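Side-chain contacts in GCN5-related N-acetyltransferase (Brucella melitensis biovar Abortus, PDB 4J3G), which probably transfers the acetyl group of acetyl-coenzyme A to an amine, perhaps the amino terminus of a ribosomal protein: residues 55-59 against 60-64; 109-112 against 113-116. All coordinates share one frame; numbering follows the deposited sequence.

Interaction 1 (55-59 against 60-64)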
loop_
_atom_site.group_PDB
_atom_site.type_symbol
_atom_site.label_atom_id
_atom_site.label_comp_id
_atom_site.label_asym_id
_atom_site.label_seq_id
_atom_site.Cartn_x
_atom_site.Cartn_y
_atom_site.Cartn_z
ATOM N N THR A 55 -6.450 -11.359 13.948
ATOM C CA THR A 55 -7.834 -11.689 14.220
ATOM C C THR A 55 -8.271 -12.874 13.394
ATOM O O THR A 55 -8.201 -12.843 12.179
ATOM C CB THR A 55 -8.742 -10.501 13.906
ATOM O OG1 THR A 55 -8.364 -9.401 14.729
ATOM C CG2 THR A 55 -10.218 -10.845 14.198
ATOM N N LEU A 56 -8.742 -13.934 14.054
ATOM C CA LEU A 56 -9.278 -15.105 13.330
ATOM C C LEU A 56 -10.577 -14.743 12.624
ATOM O O LEU A 56 -11.385 -13.945 13.133
ATOM C CB LEU A 56 -9.566 -16.271 14.295
ATOM C CG LEU A 56 -8.367 -17.104 14.753
ATOM C CD1 LEU A 56 -7.387 -16.240 15.520
ATOM C CD2 LEU A 56 -8.804 -18.311 15.564
ATOM N N VAL A 57 -10.806 -15.381 11.487
ATOM C CA VAL A 57 -12.031 -15.156 10.701
ATOM C C VAL A 57 -12.836 -16.444 10.566
ATOM O O VAL A 57 -12.393 -17.537 10.968
ATOM C CB VAL A 57 -11.743 -14.527 9.297
ATOM C CG1 VAL A 57 -10.983 -13.216 9.429
ATOM C CG2 VAL A 57 -11.000 -15.491 8.392
ATOM N N ASP A 58 -14.035 -16.305 10.005
ATOM C CA ASP A 58 -14.958 -17.413 9.833
ATOM C C ASP A 58 -15.190 -17.709 8.363
ATOM O O ASP A 58 -14.675 -17.006 7.469
ATOM C CB ASP A 58 -16.272 -17.154 10.590
ATOM C CG ASP A 58 -17.000 -15.896 10.140
ATOM O OD1 ASP A 58 -16.734 -15.344 9.060
ATOM O OD2 ASP A 58 -17.919 -15.476 10.855
ATOM N N LEU A 59 -15.921 -18.790 8.110
ATOM C CA LEU A 59 -16.107 -19.271 6.770
ATOM C C LEU A 59 -16.722 -18.181 5.878
ATOM O O LEU A 59 -16.268 -17.991 4.726
ATOM C CB LEU A 59 -16.974 -20.527 6.779
ATOM C CG LEU A 59 -16.921 -21.338 5.492
ATOM C CD1 LEU A 59 -15.550 -21.959 5.253
ATOM C CD2 LEU A 59 -17.978 -22.450 5.573
ATOM N N GLU A 60 -17.680 -17.427 6.435
ATOM C CA GLU A 60 -18.389 -16.394 5.677
ATOM C C GLU A 60 -17.420 -15.315 5.203
ATOM O O GLU A 60 -17.560 -14.815 4.105
ATOM C CB GLU A 60 -19.531 -15.776 6.518
ATOM C CG GLU A 60 -20.293 -14.597 5.883
ATOM C CD GLU A 60 -20.879 -14.878 4.479
ATOM O OE1 GLU A 60 -21.295 -16.026 4.189
ATOM O OE2 GLU A 60 -20.932 -13.926 3.652
ATOM N N ASN A 61 -16.472 -14.938 6.064
ATOM C CA ASN A 61 -15.427 -13.978 5.719
ATOM C C ASN A 61 -14.671 -14.411 4.437
ATOM O O ASN A 61 -14.498 -13.639 3.508
ATOM C CB ASN A 61 -14.460 -13.826 6.891
ATOM C CG ASN A 61 -13.326 -12.883 6.602
ATOM O OD1 ASN A 61 -12.340 -13.246 5.918
ATOM N ND2 ASN A 61 -13.393 -11.686 7.184
ATOM N N ARG A 62 -14.267 -15.666 4.393
ATOM C CA ARG A 62 -13.513 -16.173 3.249
ATOM C C ARG A 62 -14.405 -16.328 2.024
ATOM O O ARG A 62 -13.936 -16.233 0.903
ATOM C CB ARG A 62 -12.853 -17.496 3.603
ATOM C CG ARG A 62 -11.833 -17.385 4.732
ATOM C CD ARG A 62 -10.633 -16.552 4.302
ATOM N NE ARG A 62 -10.823 -15.117 4.517
ATOM C CZ ARG A 62 -10.021 -14.182 4.047
ATOM N NH1 ARG A 62 -10.260 -12.913 4.310
ATOM N NH2 ARG A 62 -8.979 -14.514 3.314
ATOM N N HIS A 63 -15.682 -16.588 2.244
ATOM C CA HIS A 63 -16.617 -16.678 1.129
ATOM C C HIS A 63 -16.706 -15.306 0.417
ATOM O O HIS A 63 -16.703 -15.233 -0.837
ATOM C CB HIS A 63 -17.979 -17.160 1.617
ATOM C CG HIS A 63 -19.106 -16.874 0.670
ATOM N ND1 HIS A 63 -19.454 -17.725 -0.358
ATOM C CD2 HIS A 63 -19.976 -15.836 0.609
ATOM C CE1 HIS A 63 -20.484 -17.224 -1.015
ATOM N NE2 HIS A 63 -20.824 -16.082 -0.443
ATOM N N GLN A 64 -16.830 -14.238 1.202
ATOM C CA GLN A 64 -16.863 -12.878 0.649
ATOM C C GLN A 64 -15.531 -12.559 -0.026
ATOM O O GLN A 64 -15.502 -11.954 -1.101
ATOM C CB GLN A 64 -17.168 -11.819 1.720
ATOM C CG GLN A 64 -18.545 -11.988 2.363
ATOM C CD GLN A 64 -18.812 -10.989 3.463
ATOM O OE1 GLN A 64 -18.155 -9.942 3.541
ATOM N NE2 GLN A 64 -19.786 -11.301 4.330
#

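Interaction 2 (109-112 against 113-116). With SO4 (sulfate ion), chain E.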
loop_
_atom_site.group_PDB
_atom_site.type_symbol
_atom_site.label_atom_id
_atom_site.label_comp_id
_atom_site.label_asym_id
_atom_site.label_seq_id
_atom_site.Cartn_x
_atom_site.Cartn_y
_atom_site.Cartn_z
ATOM N N TYR A 109 0.215 -18.843 0.556
ATOM C CA TYR A 109 0.126 -19.502 1.864
ATOM C C TYR A 109 0.252 -20.991 1.730
ATOM O O TYR A 109 -0.436 -21.609 0.906
ATOM C CB TYR A 109 -1.226 -19.233 2.468
ATOM C CG TYR A 109 -1.505 -17.798 2.599
ATOM C CD1 TYR A 109 -1.077 -17.110 3.676
ATOM C CD2 TYR A 109 -2.181 -17.129 1.621
ATOM C CE1 TYR A 109 -1.311 -15.736 3.790
ATOM C CE2 TYR A 109 -2.476 -15.785 1.742
ATOM C CZ TYR A 109 -2.027 -15.089 2.817
ATOM O OH TYR A 109 -2.295 -13.728 2.895
ATOM N N VAL A 110 1.065 -21.582 2.590
ATOM C CA VAL A 110 1.234 -23.043 2.576
ATOM C C VAL A 110 0.819 -23.567 3.920
ATOM O O VAL A 110 1.104 -22.935 4.934
ATOM C CB VAL A 110 2.703 -23.429 2.292
ATOM C CG1 VAL A 110 2.858 -24.961 2.241
ATOM C CG2 VAL A 110 3.171 -22.778 0.999
ATOM N N ALA A 111 0.123 -24.703 3.925
ATOM C CA ALA A 111 -0.212 -25.404 5.182
ATOM C C ALA A 111 0.985 -25.553 6.164
ATOM O O ALA A 111 2.137 -25.864 5.768
ATOM C CB ALA A 111 -0.857 -26.755 4.874
ATOM N N SER A 112 0.715 -25.282 7.442
ATOM C CA SER A 112 1.744 -25.240 8.468
ATOM C C SER A 112 2.467 -26.571 8.606
ATOM O O SER A 112 3.642 -26.590 8.974
ATOM C CB SER A 112 1.116 -24.892 9.827
ATOM O OG SER A 112 0.043 -25.785 10.076
ATOM N N ASN A 113 1.779 -27.673 8.302
ATOM C CA ASN A 113 2.380 -28.992 8.434
ATOM C C ASN A 113 2.957 -29.485 7.103
ATOM O O ASN A 113 3.427 -30.633 6.999
ATOM C CB ASN A 113 1.378 -29.995 9.004
ATOM C CG ASN A 113 0.283 -30.355 8.019
ATOM O OD1 ASN A 113 0.147 -29.732 6.958
ATOM N ND2 ASN A 113 -0.540 -31.339 8.385
ATOM N N ALA A 114 2.946 -28.615 6.088
ATOM C CA ALA A 114 3.489 -28.976 4.782
ATOM C C ALA A 114 4.581 -28.014 4.281
ATOM O O ALA A 114 4.844 -27.978 3.090
ATOM C CB ALA A 114 2.363 -29.088 3.762
ATOM N N ARG A 115 5.253 -27.300 5.187
ATOM C CA ARG A 115 6.326 -26.379 4.776
ATOM C C ARG A 115 7.616 -27.127 4.294
ATOM O O ARG A 115 7.917 -28.249 4.708
ATOM C CB ARG A 115 6.699 -25.396 5.903
ATOM C CG ARG A 115 5.519 -24.697 6.563
ATOM C CD ARG A 115 4.723 -23.820 5.583
ATOM N NE ARG A 115 5.571 -22.908 4.794
ATOM C CZ ARG A 115 5.959 -21.696 5.181
ATOM N NH1 ARG A 115 5.628 -21.196 6.399
ATOM N NH2 ARG A 115 6.715 -20.982 4.374
ATOM N N GLY A 116 8.364 -26.459 3.430
ATOM C CA GLY A 116 9.654 -26.966 2.971
ATOM C C GLY A 116 9.540 -28.068 1.945
ATOM O O GLY A 116 10.502 -28.817 1.725
HETATM S S SO4 E . 7.406 -23.370 1.435
HETATM O O1 SO4 E . 8.891 -23.542 1.371
HETATM O O2 SO4 E . 6.791 -24.000 0.220
HETATM O O3 SO4 E . 6.964 -24.168 2.612
HETATM O O4 SO4 E . 7.066 -21.927 1.575
HETATM O O HOH W 1 5.920 -28.065 8.240
#

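Interaction 1 (55-59 against 60-64)
V57 and N61 meet where the chain enters helix 59-72, in an N-cap arrangement that shows how residues just ahead of a helix close its first turn. The isopropyl group of V57 lies across the N61 amide at about a right angle. Its CB stands 3.5 Å from N61 CG, while the two methyls divide the amide between them: CG1 comes within 3.6 Å of ND2, and CG2 sits nearer OD1. The amide reaches V57 because N61 CG lies anti to the backbone N (chi1 178°). V57 also rests on L38 and Y41 of helix 34-47.

D58 is the cap itself: its OD1 accepts from N61 N at 3.0 Å, so a carboxylate occupies the amino end of the helix, where its charge would probably be favourable. CB of L59 points away from the helical segment, and the residue contributes mainly backbone, its O accepting from H63 N at 2.9 Å as the regular helical pattern sets in. The bent chain of E60 instead runs along the helix surface, where OE2 receives Q64 NE2 at 2.9 Å on its anti lone pair.

R62, which also makes cation-pi contacts with Y41 and W65, fixes the N61 amide side-on, with NE at 2.8 Å and NH1 at 2.7 Å from the single acceptor N61 OD1, all nearly in the guanidinium plane.

Interaction 2 (109-112 against 113-116)
R115 doubles back on the strand end that precedes it, passing V110 obliquely while its guanidinium holds a sulfate ion. Successive bends (chi2 -62°, chi3 -50°) coil the chain, so that NE comes within 3.8 Å of V110 CB and CD lies 3.3 Å from A111 O. The sulfur lies in the guanidinium plane, at its edge, and two nitrogens of the group serve different oxygens: NE donates to O3 of the sulfate at 2.9 Å, and NH2 to O4 at 3.0 Å. O3 has a second donor in G116 N, 2.8 Å away, and G120 N also binds the ion. A methyl of V110, CG2, faces the sulfate without a polar contact.

The loop R115 to G120, leading from the end of strand 103-110 into the first turn of helix 119-133, matches the R/Q-x-x-G-x-G/A signature of GNAT enzymes, whose backbone amides bind the pyrophosphate of acetyl-coenzyme A; here G116 N and G120 N hold the sulfate, and the R115 side chain adds to them. The sulfate, probably from the crystallisation liquor, probably marks the position that the pyrophosphate takes in relatives.

The chain reaches this loop through a type I turn with S112 and N113 at its corners. A114 N closes it on A111 O at 2.9 Å. The methyls of A111 and A114 touch, CB to CB, at 4.1 Å, and A114 also packs on I119. S112 OG is hydrogen-bonded to D43 OD2, while S112 O receives a water at 2.8 Å that in turn accepts from R115 N.

Interactions 1 and 2 follow one another along the chain within a single GNAT domain. The first starts helix 59-72, and the second leads from the end of strand 103-110, in the mixed sheet, toward helix 119-133. Their centres are 20 Å apart and their nearest atoms about 7 Å, so they do not touch. Helix 34-47 is nevertheless common ground: L38, Y41 and N42 meet the 55-59 segment, and D43, one residue further along the same helix, meets the 109-112 segment. Interaction 1 thus begins a helix at a surface position, whereas interaction 2 shapes the probable cofactor phosphate site, with helix 34-47 supplying partners to both.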